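Local coordinates for protein 2,3-dihydroxy-2,3-dihydrophenylpropionate dehydrogenase (Pseudomonas sp. MC1, PDB 5XTF) that catalyses the NAD(+)-dependent oxidation of naphthalene cis-dihydrodiol to 1,2-dihydroxynaphthalene, an early step in the breakdown of aromatic hydrocarbons, as a tetrameric short-chain dehydrogenase, at residues 26-31 / 41-46; 46-51 / 252-257. All blocks are in the same frame, centred on the assembly; numbering follows the deposited sequence.

Contact 1: residues 26-31 / 41-46; sequences VSITGA and RSFKLA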
loop_
_atom_site.group_PDB
_atom_site.type_symbol
_atom_site.label_atom_id
_atom_site.label_comp_id
_atom_site.label_asym_id
_atom_site.label_seq_id
_atom_site.Cartn_x
_atom_site.Cartn_y
_atom_site.Cartn_z
ATOM N N VAL B 26 -20.299 -6.716 23.263
ATOM C CA VAL B 26 -19.142 -5.968 22.781
ATOM C C VAL B 26 -18.551 -5.152 23.921
ATOM O O VAL B 26 -19.285 -4.609 24.754
ATOM C CB VAL B 26 -19.501 -5.046 21.595
ATOM C CG1 VAL B 26 -20.544 -4.013 22.000
ATOM C CG2 VAL B 26 -18.248 -4.357 21.046
ATOM N N SER B 27 -17.226 -5.031 23.938
ATOM C CA SER B 27 -16.531 -4.246 24.941
ATOM C C SER B 27 -15.658 -3.191 24.267
ATOM O O SER B 27 -14.848 -3.523 23.403
ATOM C CB SER B 27 -15.684 -5.156 25.813
ATOM O OG SER B 27 -15.074 -4.378 26.808
ATOM N N ILE B 28 -15.788 -1.936 24.701
ATOM C CA ILE B 28 -15.278 -0.761 23.988
ATOM C C ILE B 28 -14.386 0.057 24.924
ATOM O O ILE B 28 -14.865 0.541 25.951
ATOM C CB ILE B 28 -16.450 0.105 23.482
ATOM C CG1 ILE B 28 -17.427 -0.751 22.666
ATOM C CG2 ILE B 28 -15.955 1.334 22.716
ATOM C CD1 ILE B 28 -18.768 -0.093 22.365
ATOM N N THR B 29 -13.103 0.233 24.576
ATOM C CA THR B 29 -12.272 1.226 25.267
ATOM C C THR B 29 -12.418 2.604 24.605
ATOM O O THR B 29 -12.957 2.742 23.502
ATOM C CB THR B 29 -10.785 0.844 25.291
ATOM O OG1 THR B 29 -10.190 1.153 24.019
ATOM C CG2 THR B 29 -10.570 -0.626 25.624
ATOM N N GLY B 30 -11.903 3.633 25.275
ATOM C CA GLY B 30 -12.098 4.997 24.791
ATOM C C GLY B 30 -13.553 5.389 24.618
ATOM O O GLY B 30 -13.897 6.086 23.658
ATOM N N ALA B 31 -14.420 4.988 25.544
ATOM C CA ALA B 31 -15.864 5.009 25.307
ATOM C C ALA B 31 -16.587 6.248 25.839
ATOM O O ALA B 31 -17.801 6.370 25.639
ATOM C CB ALA B 31 -16.499 3.756 25.914
ATOM N N ARG B 41 -23.448 4.019 21.782
ATOM C CA ARG B 41 -24.808 4.292 21.351
ATOM C C ARG B 41 -25.183 3.444 20.146
ATOM O O ARG B 41 -26.314 2.953 20.053
ATOM C CB ARG B 41 -24.962 5.778 21.049
ATOM C CG ARG B 41 -24.727 6.641 22.268
ATOM C CD ARG B 41 -24.679 8.122 21.927
ATOM N NE ARG B 41 -24.456 8.928 23.124
ATOM C CZ ARG B 41 -24.056 10.196 23.122
ATOM N NH1 ARG B 41 -23.820 10.820 21.973
ATOM N NH2 ARG B 41 -23.878 10.844 24.273
ATOM N N SER B 42 -24.244 3.230 19.225
ATOM C CA SER B 42 -24.584 2.496 18.010
ATOM C C SER B 42 -24.765 1.009 18.279
ATOM O O SER B 42 -25.680 0.380 17.731
ATOM C CB SER B 42 -23.513 2.720 16.947
ATOM O OG SER B 42 -23.764 3.938 16.283
ATOM N N PHE B 43 -23.883 0.417 19.081
ATOM C CA PHE B 43 -23.994 -1.014 19.326
ATOM C C PHE B 43 -25.175 -1.311 20.242
ATOM O O PHE B 43 -25.891 -2.305 20.046
ATOM C CB PHE B 43 -22.683 -1.557 19.905
ATOM C CG PHE B 43 -21.636 -1.886 18.858
ATOM C CD1 PHE B 43 -20.733 -0.920 18.417
ATOM C CD2 PHE B 43 -21.550 -3.163 18.315
ATOM C CE1 PHE B 43 -19.754 -1.223 17.438
ATOM C CE2 PHE B 43 -20.566 -3.470 17.339
ATOM C CZ PHE B 43 -19.681 -2.494 16.904
ATOM N N LYS B 44 -25.412 -0.446 21.231
ATOM C CA LYS B 44 -26.624 -0.574 22.043
ATOM C C LYS B 44 -27.867 -0.517 21.169
ATOM O O LYS B 44 -28.792 -1.316 21.336
ATOM C CB LYS B 44 -26.677 0.527 23.099
ATOM C CG LYS B 44 -27.532 0.188 24.290
ATOM C CD LYS B 44 -26.767 -0.687 25.257
ATOM C CE LYS B 44 -27.668 -1.129 26.391
ATOM N NZ LYS B 44 -28.700 -2.087 25.907
ATOM N N LEU B 45 -27.895 0.407 20.211
ATOM C CA LEU B 45 -29.059 0.529 19.343
ATOM C C LEU B 45 -29.233 -0.705 18.457
ATOM O O LEU B 45 -30.368 -1.110 18.179
ATOM C CB LEU B 45 -28.939 1.803 18.507
ATOM C CG LEU B 45 -30.131 2.215 17.653
ATOM C CD1 LEU B 45 -31.382 2.361 18.516
ATOM C CD2 LEU B 45 -29.800 3.504 16.898
ATOM N N ALA B 46 -28.131 -1.337 18.041
ATOM C CA ALA B 46 -28.183 -2.549 17.233
ATOM C C ALA B 46 -28.509 -3.797 18.044
ATOM O O ALA B 46 -28.680 -4.867 17.455
ATOM C CB ALA B 46 -26.850 -2.749 16.494
#
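V26 on strand 25-28 and F43 on helix 34-46 bring the two backbones closest, their CA atoms 7.7 Å apart. Strand and helix are the first two elements of the beta-alpha-beta unit that opens the Rossmann fold of this short-chain dehydrogenase, and the helix lies against one face of the parallel sheet. No hydrogen bond crosses between the two segments, so the join is made by apolar side chains alone. V26 and I28 both send their side chains to the helix, while S27 between them turns its hydroxyl to S51. F43 answers from the helix: with CG anti to its carbonyl carbon (chi1 -84°), the ring is carried into the layer between helix and sheet, where V50 and I102 of the neighbouring strands also touch it. The side chains of V26 and F43 cross at about a right angle. CG2 of V26 sits over one face of the ring, and CD1 of I28 approaches obliquely, 4.5 Å from F43 CD1. V26 CG1 does the touching, 3.9 Å from F43 CB and equally near CG and CD2 of the ring.

Contact 2: residues 46-51 / 252-257; sequences AGYCVS and LLASRK
Y48 reaches across to A254 and S255 with the far end of its side chain. Its CB leaves the backbone just after G47, whose positive phi ends helix 34-46 in a Schellman motif, and the bond to CB is directed at segment 252-257. With chi1 at -77°, CG stands beside the backbone N, and the ring runs toward segment 252-257. The ring itself is held from outside the two segments: it meets F43 edge-to-face, and the side chain also touches V26 and Q24. Beyond CZ, the hydroxyl arrives where helix 248-254 gives way to loop. There Y48 OH is in van der Waals contact with the last helical residue and the first to leave helical geometry, 3.8 Å from A254 O, 3.9 Å from S255 CA and 4.0 Å from A254 CB. In the Rossmann fold of this enzyme the contact joins the turn between the first helix and the second strand to the C-terminal end of a helix some two hundred residues later. The polar link is made by water. Y48 OH is hydrogen-bonded to a water molecule at 2.6 Å, and this water in turn accepts a bond of 3.1 Å from R256 N, so that the tyrosine hydroxyl and the amide just beyond the helix end share one bridging molecule. The S255 hydroxyl is engaged elsewhere, by Q258 N. The guanidinium group of R256 makes a salt bridge from NH2 to D99 OD1, and its NE a hydrogen bond to Q24 OE1.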
loop_
_atom_site.group_PDB
_atom_site.type_symbol
_atom_site.label_atom_id
_atom_site.label_comp_id
_atom_site.label_asym_id
_atom_site.label_seq_id
_atom_site.Cartn_x
_atom_site.Cartn_y
_atom_site.Cartn_z
ATOM N N ALA B 46 -28.131 -1.337 18.041
ATOM C CA ALA B 46 -28.183 -2.549 17.233
ATOM C C ALA B 46 -28.509 -3.797 18.044
ATOM O O ALA B 46 -28.680 -4.867 17.455
ATOM C CB ALA B 46 -26.850 -2.749 16.494
ATOM N N GLY B 47 -28.590 -3.701 19.370
ATOM C CA GLY B 47 -29.049 -4.800 20.187
ATOM C C GLY B 47 -27.996 -5.497 21.014
ATOM O O GLY B 47 -28.307 -6.525 21.625
ATOM N N TYR B 48 -26.771 -4.982 21.060
ATOM C CA TYR B 48 -25.690 -5.610 21.814
ATOM C C TYR B 48 -25.812 -5.323 23.303
ATOM O O TYR B 48 -26.312 -4.275 23.719
ATOM C CB TYR B 48 -24.316 -5.091 21.359
ATOM C CG TYR B 48 -23.767 -5.650 20.060
ATOM C CD1 TYR B 48 -24.339 -5.319 18.845
ATOM C CD2 TYR B 48 -22.653 -6.482 20.052
ATOM C CE1 TYR B 48 -23.832 -5.816 17.641
ATOM C CE2 TYR B 48 -22.134 -6.983 18.853
ATOM C CZ TYR B 48 -22.730 -6.643 17.651
ATOM O OH TYR B 48 -22.226 -7.130 16.456
ATOM N N CYS B 49 -25.310 -6.247 24.107
ATOM C CA CYS B 49 -24.905 -5.897 25.458
ATOM C C CYS B 49 -23.533 -5.250 25.363
ATOM O O CYS B 49 -22.652 -5.759 24.658
ATOM C CB CYS B 49 -24.856 -7.129 26.357
ATOM S SG CYS B 49 -26.397 -8.074 26.418
ATOM N N VAL B 50 -23.357 -4.117 26.038
ATOM C CA VAL B 50 -22.181 -3.274 25.855
ATOM C C VAL B 50 -21.489 -3.086 27.193
ATOM O O VAL B 50 -22.132 -2.722 28.186
ATOM C CB VAL B 50 -22.551 -1.908 25.244
ATOM C CG1 VAL B 50 -21.318 -1.003 25.168
ATOM C CG2 VAL B 50 -23.180 -2.107 23.869
ATOM N N SER B 51 -20.189 -3.331 27.222
ATOM C CA SER B 51 -19.362 -2.839 28.306
ATOM C C SER B 51 -18.391 -1.805 27.763
ATOM O O SER B 51 -18.072 -1.774 26.566
ATOM C CB SER B 51 -18.600 -3.963 29.003
ATOM O OG SER B 51 -17.444 -4.290 28.289
ATOM N N LEU B 252 -20.254 -3.242 10.854
ATOM C CA LEU B 252 -19.986 -4.260 9.843
ATOM C C LEU B 252 -18.887 -5.217 10.299
ATOM O O LEU B 252 -19.031 -6.443 10.196
ATOM C CB LEU B 252 -19.585 -3.582 8.528
ATOM C CG LEU B 252 -19.518 -4.262 7.149
ATOM C CD1 LEU B 252 -18.686 -3.378 6.229
ATOM C CD2 LEU B 252 -18.948 -5.666 7.142
ATOM N N LEU B 253 -17.764 -4.671 10.780
ATOM C CA LEU B 253 -16.611 -5.506 11.127
ATOM C C LEU B 253 -16.864 -6.389 12.349
ATOM O O LEU B 253 -16.247 -7.453 12.477
ATOM C CB LEU B 253 -15.371 -4.635 11.359
ATOM C CG LEU B 253 -14.768 -3.886 10.164
ATOM C CD1 LEU B 253 -13.633 -2.957 10.633
ATOM C CD2 LEU B 253 -14.264 -4.836 9.096
ATOM N N ALA B 254 -17.739 -5.976 13.260
ATOM C CA ALA B 254 -18.064 -6.809 14.419
ATOM C C ALA B 254 -19.180 -7.816 14.150
ATOM O O ALA B 254 -19.258 -8.833 14.846
ATOM C CB ALA B 254 -18.454 -5.932 15.611
ATOM N N SER B 255 -20.043 -7.559 13.177
ATOM C CA SER B 255 -21.179 -8.435 12.936
ATOM C C SER B 255 -20.719 -9.825 12.505
ATOM O O SER B 255 -19.942 -9.975 11.554
ATOM C CB SER B 255 -22.079 -7.813 11.874
ATOM O OG SER B 255 -22.704 -8.816 11.104
ATOM N N ARG B 256 -21.185 -10.851 13.222
ATOM C CA ARG B 256 -20.857 -12.211 12.818
ATOM C C ARG B 256 -21.543 -12.593 11.529
ATOM O O ARG B 256 -21.108 -13.534 10.868
ATOM C CB ARG B 256 -21.263 -13.209 13.884
ATOM C CG ARG B 256 -20.444 -13.164 15.124
ATOM C CD ARG B 256 -21.106 -14.058 16.156
ATOM N NE ARG B 256 -20.384 -14.010 17.418
ATOM C CZ ARG B 256 -19.316 -14.748 17.671
ATOM N NH1 ARG B 256 -18.871 -15.575 16.738
ATOM N NH2 ARG B 256 -18.691 -14.658 18.834
ATOM N N LYS B 257 -22.622 -11.908 11.171
ATOM C CA LYS B 257 -23.287 -12.193 9.908
ATOM C C LYS B 257 -22.581 -11.478 8.763
ATOM O O LYS B 257 -22.035 -12.113 7.857
ATOM C CB LYS B 257 -24.767 -11.775 9.982
ATOM C CG LYS B 257 -25.341 -11.791 11.405
ATOM C CD LYS B 257 -26.875 -11.764 11.430
ATOM C CE LYS B 257 -27.437 -10.445 10.894
ATOM N NZ LYS B 257 -26.821 -9.252 11.556
HETATM O O HOH W 1 -22.341 -9.689 15.886
#

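The centres of contacts 1 and 2 lie about 8 Å apart on the same side of the chain's centre. They follow in series and share A46, at the end of segment 41-46: contact 1 joins strand 25-28 to helix 34-46, and contact 2 takes the chain onward into strand 49-54 while bringing in helix 248-254. Strands 25-28 and 49-54 are neighbours in the parallel sheet, with V26 N 2.9 Å from C49 O. F43 CE2 packs 3.7 Å from A254 CB, so its ring lies between the strand side chains of contact 1 and helix 248-254. The I28 side chain is about 5 Å from that of N104, an NAD(+)-binding residue, against about 12 Å for A254, placing contact 1 nearer the cofactor site.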